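Long-range contact in protein LST4 (PDB 4ZY8), which is probably required for protein trafficking from the Golgi to the plasma membrane and for uptake of extracellular amino acids, this chain being its longin domain: residues I15-L19 with D52-G56. Residues are numbered along the deposited sequence; the frame is centred on the assembly and turned at random.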
loop_
_atom_site.group_PDB
_atom_site.type_symbol
_atom_site.label_atom_id
_atom_site.label_comp_id
_atom_site.label_asym_id
_atom_site.label_seq_id
_atom_site.Cartn_x
_atom_site.Cartn_y
_atom_site.Cartn_z
ATOM N N ILE A 15 0.844 2.300 -4.971
ATOM C CA ILE A 15 -0.593 2.447 -4.804
ATOM C C ILE A 15 -1.205 1.872 -6.068
ATOM O O ILE A 15 -0.872 2.308 -7.164
ATOM C CB ILE A 15 -1.009 3.913 -4.596
ATOM C CG1 ILE A 15 -0.318 4.493 -3.355
ATOM C CG2 ILE A 15 -2.529 4.034 -4.489
ATOM C CD1 ILE A 15 -0.550 5.985 -3.189
ATOM N N SER A 16 -2.075 0.878 -5.920
ATOM C CA SER A 16 -2.692 0.248 -7.081
ATOM C C SER A 16 -4.146 -0.055 -6.805
ATOM O O SER A 16 -4.586 -0.018 -5.639
ATOM C CB SER A 16 -1.949 -1.031 -7.464
ATOM O OG SER A 16 -1.873 -1.954 -6.381
ATOM N N GLN A 17 -4.897 -0.357 -7.867
ATOM C CA GLN A 17 -6.293 -0.776 -7.701
ATOM C C GLN A 17 -6.835 -1.756 -8.761
ATOM O O GLN A 17 -6.296 -1.838 -9.865
ATOM C CB GLN A 17 -7.169 0.477 -7.639
ATOM C CG GLN A 17 -7.232 1.268 -8.908
ATOM C CD GLN A 17 -8.238 2.404 -8.829
ATOM O OE1 GLN A 17 -7.896 3.561 -9.063
ATOM N NE2 GLN A 17 -9.490 2.075 -8.523
ATOM N N GLU A 18 -7.884 -2.507 -8.398
ATOM C CA GLU A 18 -8.599 -3.387 -9.332
ATOM C C GLU A 18 -9.583 -2.624 -10.196
ATOM O O GLU A 18 -10.107 -1.591 -9.783
ATOM C CB GLU A 18 -9.366 -4.488 -8.597
ATOM C CG GLU A 18 -8.524 -5.575 -7.944
ATOM C CD GLU A 18 -9.388 -6.580 -7.181
ATOM O OE1 GLU A 18 -10.450 -6.178 -6.636
ATOM O OE2 GLU A 18 -9.003 -7.772 -7.128
ATOM N N LEU A 19 -9.790 -3.099 -11.404
ATOM C CA LEU A 19 -10.829 -2.590 -12.263
ATOM C C LEU A 19 -11.663 -3.789 -12.557
ATOM O O LEU A 19 -11.300 -4.876 -12.195
ATOM C CB LEU A 19 -10.245 -2.092 -13.563
ATOM C CG LEU A 19 -9.343 -0.886 -13.714
ATOM C CD1 LEU A 19 -8.780 -0.383 -12.427
ATOM C CD2 LEU A 19 -8.219 -1.244 -14.646
ATOM N N ASP A 52 0.568 -9.952 -8.079
ATOM C CA ASP A 52 0.189 -11.265 -7.583
ATOM C C ASP A 52 0.297 -11.325 -6.046
ATOM O O ASP A 52 -0.590 -11.847 -5.378
ATOM C CB ASP A 52 1.044 -12.337 -8.266
ATOM C CG ASP A 52 0.616 -13.745 -7.908
ATOM O OD1 ASP A 52 -0.537 -14.106 -8.228
ATOM O OD2 ASP A 52 1.446 -14.511 -7.371
ATOM N N TYR A 53 1.368 -10.771 -5.487
ATOM C CA TYR A 53 1.497 -10.705 -4.031
ATOM C C TYR A 53 0.451 -9.795 -3.390
ATOM O O TYR A 53 -0.038 -10.077 -2.304
ATOM C CB TYR A 53 2.891 -10.229 -3.632
ATOM C CG TYR A 53 3.998 -11.228 -3.871
ATOM C CD1 TYR A 53 3.759 -12.589 -3.792
ATOM C CD2 TYR A 53 5.284 -10.807 -4.157
ATOM C CE1 TYR A 53 4.773 -13.504 -3.994
ATOM C CE2 TYR A 53 6.301 -11.711 -4.366
ATOM C CZ TYR A 53 6.044 -13.058 -4.280
ATOM O OH TYR A 53 7.066 -13.960 -4.485
ATOM N N ILE A 54 0.092 -8.711 -4.050
ATOM C CA ILE A 54 -0.864 -7.751 -3.531
ATOM C C ILE A 54 -2.288 -8.199 -3.676
ATOM O O ILE A 54 -3.030 -8.159 -2.740
ATOM C CB ILE A 54 -0.707 -6.408 -4.232
ATOM C CG1 ILE A 54 0.663 -5.862 -3.954
ATOM C CG2 ILE A 54 -1.739 -5.406 -3.783
ATOM C CD1 ILE A 54 1.091 -4.781 -4.877
ATOM N N PHE A 55 -2.677 -8.587 -4.871
ATOM C CA PHE A 55 -4.028 -9.015 -5.098
ATOM C C PHE A 55 -4.129 -10.543 -5.226
ATOM O O PHE A 55 -5.164 -11.081 -5.528
ATOM C CB PHE A 55 -4.591 -8.347 -6.342
ATOM C CG PHE A 55 -4.565 -6.855 -6.314
ATOM C CD1 PHE A 55 -5.525 -6.146 -5.645
ATOM C CD2 PHE A 55 -3.613 -6.166 -6.993
ATOM C CE1 PHE A 55 -5.527 -4.783 -5.645
ATOM C CE2 PHE A 55 -3.596 -4.806 -6.975
ATOM C CZ PHE A 55 -4.560 -4.108 -6.306
ATOM N N GLY A 56 -3.040 -11.247 -5.041
ATOM C CA GLY A 56 -3.110 -12.674 -5.194
ATOM C C GLY A 56 -3.747 -13.293 -3.984
ATOM O O GLY A 56 -4.819 -13.849 -4.071
#
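F55, on the last turn of helix 47-55, points its ring at the end of strand 12-17, packing the helix against the sheet in the longin domain of this DENN-family protein. The packing is tight at the ring's far end, among buried residues, where OG of S16 lies 3.4 Å from both CE2 and CZ of F55. With S16 chi1 at 56° that hydroxyl is flanked by both backbone branches, N and C, on the helix side of the strand. The backbone of Q17 comes next, its CA 4.0 Å from CZ of F55, while the Q17 side chain departs from the helix: its OE1 accepts a hydrogen bond from N of L140 and its NE2 donates one to O of Q138. Within the helix itself, CG2 of buried I54 sits 3.7 Å above the centre of the F55 ring, backing one face. A leucine in place of F55 would probably open a gap beside S16 and Q17, and leave CG2 of I54 without its flat partner.

The more solvent-open side lies at partly exposed E18, past the strand end. Its side chain runs outstretched alongside the ring, antiparallel to it, the carboxylate nearly parallel to the ring plane (12°) but with OE2 4.1 Å from CD1 of F55. Charge is answered elsewhere, by a salt bridge from OE2 to R95 on strand 95-103; toward the helix E18 offers mainly its aliphatic part, CG standing 3.8 Å from CD1 of F55.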